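Local coordinates for protein fimbrin (Schizosaccharomyces pombe, PDB 1RT8) that binds and crosslinks actin filaments, associating with actin structures that set up and maintain cell polarity and contributing to cytokinesis, mating and spore formation, at residues Val442-Val456 against Asn473-Gly485. Numbering follows the deposited sequence.
Sequences VFVLDVLHGIKSEYV and NARLAISIARKLG
Leu445 enters a knobs-into-holes site formed by Asn473, Leu476, Ala477 and Ile480: its CD1 touches Asn473 CB at 3.6 Å, while CD2 presses on the backbone and methyl of Ala477. One turn on, Leu448 repeats the fork. Its CD1 lies 3.6 Å from Ala477 CB, and CD2 touches Ile480 CG2, Ala481 and Leu484 CD1. At Ala477, whose side chain is a single methyl, the CA-CA distance to Leu445 falls to 5.4 Å, consistent with its small size, and the axes of helix 442-451 and of the 473-483 part of helix 467-483 approach to 8.7 Å, roughly parallel at 27°. Both helices belong to the fourth calponin-homology domain of fimbrin, within its second actin-binding region; Phe506 and Leu510 of helix 500-511 extend the apolar layer beside Val444 and Leu448.

Beyond the first helix, the 3-10 turn 453-455 brings Tyr455 alongside the last turn of the second, against Ile480, Lys483 and Leu484. Lys483 spans one ring face, its CD 3.6 Å from the Tyr455 ring centroid (CH-pi). A bend at chi3 (-69°) takes the chain on across that face to put NZ 4.3 Å from the centroid and 15° off the normal, a cation-pi geometry. The opposite face receives Lys452 CG, and Leu484 CD2 meets Tyr455 CE2 obliquely at 3.3 Å.

The polar links involve water and neighbouring parts of the fold: a water donates to both Tyr455 OH and Lys483 O, and Tyr455 OH also bonds Glu87 of helix 82-99. Asn473 ND2 bonds to Thr440 O and its OD1 to Thr462 N.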
ATOM      1  N   VAL A 442      14.901  -8.850 -18.665  1.00 28.35           N
ATOM      2  CA  VAL A 442      16.034  -8.134 -19.244  1.00 27.40           C
ATOM      3  C   VAL A 442      15.568  -6.975 -20.126  1.00 26.93           C
ATOM      4  O   VAL A 442      16.117  -5.875 -20.061  1.00 24.41           O
ATOM      5  CB  VAL A 442      16.909  -9.080 -20.084  1.00 27.84           C
ATOM      6  CG1 VAL A 442      18.081  -8.317 -20.688  1.00 29.49           C
ATOM      7  CG2 VAL A 442      17.413 -10.212 -19.214  1.00 28.46           C
ATOM      8  N   PHE A 443      14.558  -7.231 -20.953  1.00 25.31           N
ATOM      9  CA  PHE A 443      14.015  -6.200 -21.827  1.00 24.42           C
ATOM     10  C   PHE A 443      13.657  -4.921 -21.061  1.00 23.56           C
ATOM     11  O   PHE A 443      14.029  -3.825 -21.484  1.00 23.56           O
ATOM     12  CB  PHE A 443      12.765  -6.707 -22.549  1.00 24.40           C
ATOM     13  CG  PHE A 443      12.149  -5.691 -23.454  1.00 25.08           C
ATOM     14  CD1 PHE A 443      12.800  -5.296 -24.619  1.00 25.99           C
ATOM     15  CD2 PHE A 443      10.936  -5.092 -23.125  1.00 25.89           C
ATOM     16  CE1 PHE A 443      12.248  -4.315 -25.446  1.00 27.84           C
ATOM     17  CE2 PHE A 443      10.382  -4.117 -23.940  1.00 25.41           C
ATOM     18  CZ  PHE A 443      11.037  -3.724 -25.105  1.00 25.44           C
ATOM     19  N   VAL A 444      12.939  -5.048 -19.940  1.00 22.05           N
ATOM     20  CA  VAL A 444      12.563  -3.857 -19.180  1.00 21.66           C
ATOM     21  C   VAL A 444      13.780  -3.109 -18.636  1.00 22.00           C
ATOM     22  O   VAL A 444      13.776  -1.882 -18.568  1.00 19.45           O
ATOM     23  CB  VAL A 444      11.560  -4.174 -18.030  1.00 23.10           C
ATOM     24  CG1 VAL A 444      10.238  -4.665 -18.637  1.00 21.64           C
ATOM     25  CG2 VAL A 444      12.140  -5.210 -17.053  1.00 21.99           C
ATOM     26  N   LEU A 445      14.827  -3.839 -18.267  1.00 21.91           N
ATOM     27  CA  LEU A 445      16.043  -3.194 -17.787  1.00 21.83           C
ATOM     28  C   LEU A 445      16.723  -2.464 -18.971  1.00 21.17           C
ATOM     29  O   LEU A 445      17.294  -1.385 -18.793  1.00 22.23           O
ATOM     30  CB  LEU A 445      16.978  -4.230 -17.149  1.00 23.93           C
ATOM     31  CG  LEU A 445      16.481  -4.780 -15.806  1.00 24.84           C
ATOM     32  CD1 LEU A 445      17.302  -5.980 -15.384  1.00 25.63           C
ATOM     33  CD2 LEU A 445      16.558  -3.686 -14.745  1.00 23.06           C
ATOM     34  N   ASP A 446      16.639  -3.036 -20.174  1.00 21.89           N
ATOM     35  CA  ASP A 446      17.214  -2.390 -21.364  1.00 24.03           C
ATOM     36  C   ASP A 446      16.460  -1.100 -21.701  1.00 24.45           C
ATOM     37  O   ASP A 446      17.060  -0.110 -22.135  1.00 22.78           O
ATOM     38  CB  ASP A 446      17.152  -3.309 -22.590  1.00 25.00           C
ATOM     39  CG  ASP A 446      18.196  -4.398 -22.559  1.00 25.77           C
ATOM     40  OD1 ASP A 446      19.154  -4.290 -21.771  1.00 26.37           O
ATOM     41  OD2 ASP A 446      18.059  -5.360 -23.338  1.00 29.44           O
ATOM     42  N   VAL A 447      15.138  -1.121 -21.527  1.00 24.98           N
ATOM     43  CA  VAL A 447      14.333   0.067 -21.799  1.00 23.68           C
ATOM     44  C   VAL A 447      14.809   1.178 -20.862  1.00 23.68           C
ATOM     45  O   VAL A 447      15.045   2.310 -21.286  1.00 23.46           O
ATOM     46  CB  VAL A 447      12.842  -0.189 -21.528  1.00 23.37           C
ATOM     47  CG1 VAL A 447      12.055   1.099 -21.707  1.00 24.46           C
ATOM     48  CG2 VAL A 447      12.315  -1.259 -22.477  1.00 23.80           C
ATOM     49  N   LEU A 448      14.955   0.837 -19.585  1.00 20.81           N
ATOM     50  CA  LEU A 448      15.394   1.793 -18.577  1.00 21.05           C
ATOM     51  C   LEU A 448      16.801   2.289 -18.882  1.00 21.08           C
ATOM     52  O   LEU A 448      17.142   3.450 -18.614  1.00 21.58           O
ATOM     53  CB  LEU A 448      15.341   1.140 -17.190  1.00 19.51           C
ATOM     54  CG  LEU A 448      13.929   0.888 -16.640  1.00 19.59           C
ATOM     55  CD1 LEU A 448      13.928  -0.180 -15.558  1.00 18.46           C
ATOM     56  CD2 LEU A 448      13.390   2.186 -16.091  1.00 19.49           C
ATOM     57  N   HIS A 449      17.613   1.401 -19.439  1.00 21.40           N
ATOM     58  CA  HIS A 449      18.982   1.733 -19.793  1.00 24.79           C
ATOM     59  C   HIS A 449      18.956   2.745 -20.929  1.00 26.02           C
ATOM     60  O   HIS A 449      19.835   3.603 -21.036  1.00 27.02           O
ATOM     61  CB  HIS A 449      19.747   0.474 -20.220  1.00 25.75           C
ATOM     62  CG  HIS A 449      21.147   0.753 -20.674  1.00 30.06           C
ATOM     63  ND1 HIS A 449      21.479   0.916 -22.002  1.00 31.10           N
ATOM     64  CD2 HIS A 449      22.284   0.974 -19.972  1.00 28.76           C
ATOM     65  CE1 HIS A 449      22.760   1.229 -22.098  1.00 30.33           C
ATOM     66  NE2 HIS A 449      23.271   1.271 -20.882  1.00 29.79           N
ATOM     67  N   GLY A 450      17.943   2.644 -21.782  1.00 25.41           N
ATOM     68  CA  GLY A 450      17.836   3.595 -22.872  1.00 25.08           C
ATOM     69  C   GLY A 450      17.411   4.970 -22.378  1.00 26.70           C
ATOM     70  O   GLY A 450      17.791   5.992 -22.955  1.00 29.75           O
ATOM     71  N   ILE A 451      16.620   5.004 -21.310  1.00 26.14           N
ATOM     72  CA  ILE A 451      16.129   6.262 -20.749  1.00 23.98           C
ATOM     73  C   ILE A 451      17.224   6.980 -19.975  1.00 25.23           C
ATOM     74  O   ILE A 451      17.393   8.193 -20.096  1.00 24.56           O
ATOM     75  CB  ILE A 451      14.930   6.012 -19.818  1.00 22.15           C
ATOM     76  CG1 ILE A 451      13.771   5.423 -20.624  1.00 24.16           C
ATOM     77  CG2 ILE A 451      14.469   7.311 -19.157  1.00 22.19           C
ATOM     78  CD1 ILE A 451      12.568   5.081 -19.774  1.00 17.98           C
ATOM     79  N   LYS A 452      17.961   6.213 -19.180  1.00 24.95           N
ATOM     80  CA  LYS A 452      19.051   6.739 -18.373  1.00 25.65           C
ATOM     81  C   LYS A 452      20.069   5.606 -18.221  1.00 26.55           C
ATOM     82  O   LYS A 452      19.939   4.757 -17.338  1.00 24.51           O
ATOM     83  CB  LYS A 452      18.519   7.165 -17.003  1.00 25.00           C
ATOM     84  CG  LYS A 452      19.570   7.755 -16.080  1.00 30.16           C
ATOM     85  CD  LYS A 452      20.042   9.124 -16.549  1.00 30.79           C
ATOM     86  CE  LYS A 452      21.061   9.698 -15.567  1.00 33.36           C
ATOM     87  NZ  LYS A 452      21.500  11.076 -15.902  1.00 27.74           N
ATOM     88  N   SER A 453      21.081   5.597 -19.082  1.00 26.35           N
ATOM     89  CA  SER A 453      22.081   4.536 -19.055  1.00 28.85           C
ATOM     90  C   SER A 453      22.785   4.390 -17.714  1.00 28.43           C
ATOM     91  O   SER A 453      23.057   3.277 -17.286  1.00 29.96           O
ATOM     92  CB  SER A 453      23.119   4.754 -20.157  1.00 28.47           C
ATOM     93  OG  SER A 453      23.779   5.993 -19.975  1.00 32.56           O
ATOM     94  N   GLU A 454      23.059   5.504 -17.046  1.00 29.89           N
ATOM     95  CA  GLU A 454      23.753   5.463 -15.762  1.00 32.38           C
ATOM     96  C   GLU A 454      23.022   4.657 -14.689  1.00 32.07           C
ATOM     97  O   GLU A 454      23.649   4.116 -13.786  1.00 29.02           O
ATOM     98  CB  GLU A 454      23.999   6.881 -15.234  1.00 36.03           C
ATOM     99  CG  GLU A 454      24.901   7.759 -16.102  1.00 41.30           C
ATOM    100  CD  GLU A 454      24.265   8.145 -17.432  1.00 46.74           C
ATOM    101  OE1 GLU A 454      23.023   8.299 -17.490  1.00 48.10           O
ATOM    102  OE2 GLU A 454      25.011   8.316 -18.421  1.00 49.61           O
ATOM    103  N   TYR A 455      21.701   4.567 -14.793  1.00 30.12           N
ATOM    104  CA  TYR A 455      20.927   3.845 -13.796  1.00 28.59           C
ATOM    105  C   TYR A 455      20.946   2.335 -13.928  1.00 26.13           C
ATOM    106  O   TYR A 455      20.574   1.634 -12.992  1.00 24.62           O
ATOM    107  CB  TYR A 455      19.474   4.319 -13.815  1.00 28.62           C
ATOM    108  CG  TYR A 455      19.249   5.657 -13.155  1.00 28.65           C
ATOM    109  CD1 TYR A 455      20.320   6.424 -12.700  1.00 27.41           C
ATOM    110  CD2 TYR A 455      17.959   6.148 -12.964  1.00 25.93           C
ATOM    111  CE1 TYR A 455      20.111   7.640 -12.069  1.00 29.75           C
ATOM    112  CE2 TYR A 455      17.741   7.359 -12.337  1.00 26.66           C
ATOM    113  CZ  TYR A 455      18.815   8.105 -11.889  1.00 28.93           C
ATOM    114  OH  TYR A 455      18.592   9.312 -11.260  1.00 29.24           O
ATOM    115  N   VAL A 456      21.364   1.831 -15.081  1.00 27.38           N
ATOM    116  CA  VAL A 456      21.377   0.397 -15.294  1.00 28.07           C
ATOM    117  C   VAL A 456      22.792  -0.158 -15.424  1.00 30.49           C
ATOM    118  O   VAL A 456      23.451  -0.003 -16.455  1.00 27.89           O
ATOM    119  CB  VAL A 456      20.554   0.031 -16.541  1.00 29.50           C
ATOM    120  CG1 VAL A 456      20.566  -1.480 -16.747  1.00 26.58           C
ATOM    121  CG2 VAL A 456      19.098   0.552 -16.381  1.00 26.58           C
ATOM    122  N   ASN A 473      15.515  -9.304 -11.700  1.00 30.32           N
ATOM    123  CA  ASN A 473      15.677  -8.322 -12.770  1.00 29.83           C
ATOM    124  C   ASN A 473      14.468  -7.378 -12.761  1.00 28.12           C
ATOM    125  O   ASN A 473      14.616  -6.160 -12.864  1.00 28.36           O
ATOM    126  CB  ASN A 473      15.762  -9.010 -14.143  1.00 28.63           C
ATOM    127  CG  ASN A 473      17.154  -9.532 -14.461  1.00 30.18           C
ATOM    128  OD1 ASN A 473      18.138  -9.143 -13.835  1.00 28.09           O
ATOM    129  ND2 ASN A 473      17.242 -10.400 -15.463  1.00 29.80           N
ATOM    130  N   ALA A 474      13.279  -7.956 -12.630  1.00 25.99           N
ATOM    131  CA  ALA A 474      12.042  -7.182 -12.616  1.00 29.22           C
ATOM    132  C   ALA A 474      11.953  -6.257 -11.405  1.00 28.11           C
ATOM    133  O   ALA A 474      11.523  -5.107 -11.527  1.00 29.17           O
ATOM    134  CB  ALA A 474      10.835  -8.123 -12.656  1.00 28.72           C
ATOM    135  N   ARG A 475      12.375  -6.754 -10.246  1.00 27.23           N
ATOM    136  CA  ARG A 475      12.353  -5.978  -9.009  1.00 27.58           C
ATOM    137  C   ARG A 475      13.321  -4.803  -9.105  1.00 28.16           C
ATOM    138  O   ARG A 475      13.057  -3.709  -8.593  1.00 27.60           O
ATOM    139  CB  ARG A 475      12.735  -6.875  -7.826  1.00 30.14           C
ATOM    140  CG  ARG A 475      12.670  -6.195  -6.467  1.00 33.21           C
ATOM    141  CD  ARG A 475      12.889  -7.205  -5.352  1.00 32.51           C
ATOM    142  NE  ARG A 475      11.818  -8.198  -5.312  1.00 32.47           N
ATOM    143  CZ  ARG A 475      12.006  -9.499  -5.106  1.00 33.24           C
ATOM    144  NH1 ARG A 475      13.227  -9.980  -4.924  1.00 33.03           N
ATOM    145  NH2 ARG A 475      10.966 -10.322  -5.077  1.00 36.03           N
ATOM    146  N   LEU A 476      14.451  -5.044  -9.758  1.00 26.53           N
ATOM    147  CA  LEU A 476      15.459  -4.010  -9.947  1.00 27.02           C
ATOM    148  C   LEU A 476      14.898  -2.964 -10.908  1.00 24.97           C
ATOM    149  O   LEU A 476      15.047  -1.770 -10.687  1.00 23.86           O
ATOM    150  CB  LEU A 476      16.741  -4.612 -10.537  1.00 26.25           C
ATOM    151  CG  LEU A 476      17.835  -3.610 -10.922  1.00 27.95           C
ATOM    152  CD1 LEU A 476      18.346  -2.904  -9.674  1.00 27.14           C
ATOM    153  CD2 LEU A 476      18.977  -4.337 -11.638  1.00 29.11           C
ATOM    154  N   ALA A 477      14.249  -3.426 -11.974  1.00 23.38           N
ATOM    155  CA  ALA A 477      13.667  -2.524 -12.966  1.00 22.56           C
ATOM    156  C   ALA A 477      12.617  -1.617 -12.326  1.00 22.34           C
ATOM    157  O   ALA A 477      12.606  -0.405 -12.562  1.00 22.32           O
ATOM    158  CB  ALA A 477      13.041  -3.333 -14.115  1.00 20.07           C
ATOM    159  N   ILE A 478      11.733  -2.201 -11.517  1.00 23.20           N
ATOM    160  CA  ILE A 478      10.690  -1.413 -10.856  1.00 23.27           C
ATOM    161  C   ILE A 478      11.268  -0.348  -9.927  1.00 23.94           C
ATOM    162  O   ILE A 478      10.799   0.788  -9.922  1.00 22.93           O
ATOM    163  CB  ILE A 478       9.718  -2.315 -10.063  1.00 21.98           C
ATOM    164  CG1 ILE A 478       8.864  -3.127 -11.043  1.00 23.99           C
ATOM    165  CG2 ILE A 478       8.851  -1.467  -9.136  1.00 19.01           C
ATOM    166  CD1 ILE A 478       7.971  -4.161 -10.390  1.00 20.69           C
ATOM    167  N   SER A 479      12.283  -0.707  -9.145  1.00 23.77           N
ATOM    168  CA  SER A 479      12.905   0.251  -8.238  1.00 22.85           C
ATOM    169  C   SER A 479      13.643   1.351  -9.017  1.00 24.07           C
ATOM    170  O   SER A 479      13.702   2.506  -8.580  1.00 23.46           O
ATOM    171  CB  SER A 479      13.884  -0.464  -7.293  1.00 25.02           C
ATOM    172  OG  SER A 479      13.204  -1.344  -6.401  1.00 23.56           O
ATOM    173  N   ILE A 480      14.220   0.997 -10.161  1.00 23.32           N
ATOM    174  CA  ILE A 480      14.930   1.992 -10.960  1.00 22.48           C
ATOM    175  C   ILE A 480      13.910   2.967 -11.556  1.00 21.83           C
ATOM    176  O   ILE A 480      14.137   4.174 -11.619  1.00 20.00           O
ATOM    177  CB  ILE A 480      15.734   1.333 -12.110  1.00 22.97           C
ATOM    178  CG1 ILE A 480      16.938   0.561 -11.542  1.00 24.37           C
ATOM    179  CG2 ILE A 480      16.196   2.403 -13.105  1.00 19.43           C
ATOM    180  CD1 ILE A 480      17.785  -0.149 -12.607  1.00 23.59           C
ATOM    181  N   ALA A 481      12.786   2.428 -11.999  1.00 18.91           N
ATOM    182  CA  ALA A 481      11.737   3.252 -12.585  1.00 20.09           C
ATOM    183  C   ALA A 481      11.217   4.212 -11.518  1.00 20.35           C
ATOM    184  O   ALA A 481      10.946   5.381 -11.788  1.00 22.27           O
ATOM    185  CB  ALA A 481      10.603   2.351 -13.127  1.00 16.57           C
ATOM    186  N   ARG A 482      11.110   3.732 -10.287  1.00 20.82           N
ATOM    187  CA  ARG A 482      10.630   4.577  -9.212  1.00 20.78           C
ATOM    188  C   ARG A 482      11.647   5.664  -8.903  1.00 21.43           C
ATOM    189  O   ARG A 482      11.266   6.782  -8.545  1.00 20.15           O
ATOM    190  CB  ARG A 482      10.298   3.733  -7.970  1.00 19.77           C
ATOM    191  CG  ARG A 482       8.975   2.987  -8.148  1.00 21.37           C
ATOM    192  CD  ARG A 482       8.670   1.973  -7.050  1.00 23.32           C
ATOM    193  NE  ARG A 482       7.364   1.356  -7.283  1.00 23.86           N
ATOM    194  CZ  ARG A 482       6.966   0.210  -6.744  1.00 26.85           C
ATOM    195  NH1 ARG A 482       7.776  -0.459  -5.931  1.00 23.15           N
ATOM    196  NH2 ARG A 482       5.758  -0.271  -7.030  1.00 28.16           N
ATOM    197  N   LYS A 483      12.932   5.348  -9.063  1.00 20.16           N
ATOM    198  CA  LYS A 483      13.980   6.341  -8.816  1.00 21.25           C
ATOM    199  C   LYS A 483      13.854   7.467  -9.854  1.00 19.48           C
ATOM    200  O   LYS A 483      14.239   8.606  -9.601  1.00 21.05           O
ATOM    201  CB  LYS A 483      15.379   5.712  -8.922  1.00 21.23           C
ATOM    202  CG  LYS A 483      16.503   6.692  -8.558  1.00 25.33           C
ATOM    203  CD  LYS A 483      17.873   6.302  -9.154  1.00 28.85           C
ATOM    204  CE  LYS A 483      18.457   5.049  -8.539  1.00 32.46           C
ATOM    205  NZ  LYS A 483      19.930   4.923  -8.806  1.00 27.80           N
ATOM    206  N   LEU A 484      13.329   7.135 -11.027  1.00 20.82           N
ATOM    207  CA  LEU A 484      13.138   8.125 -12.088  1.00 22.17           C
ATOM    208  C   LEU A 484      11.829   8.914 -11.901  1.00 23.15           C
ATOM    209  O   LEU A 484      11.558   9.872 -12.635  1.00 24.15           O
ATOM    210  CB  LEU A 484      13.114   7.441 -13.454  1.00 20.67           C
ATOM    211  CG  LEU A 484      14.422   6.901 -14.040  1.00 22.23           C
ATOM    212  CD1 LEU A 484      14.082   5.989 -15.201  1.00 22.13           C
ATOM    213  CD2 LEU A 484      15.326   8.037 -14.499  1.00 21.78           C
ATOM    214  N   GLY A 485      11.029   8.498 -10.926  1.00 21.35           N
ATOM    215  CA  GLY A 485       9.767   9.166 -10.657  1.00 24.99           C
ATOM    216  C   GLY A 485       8.537   8.466 -11.220  1.00 23.74           C
ATOM    217  O   GLY A 485       7.441   9.014 -11.182  1.00 24.88           O
TER
HETATM  218  O   HOH W   1      15.675  10.399 -10.974  1.00 29.85           O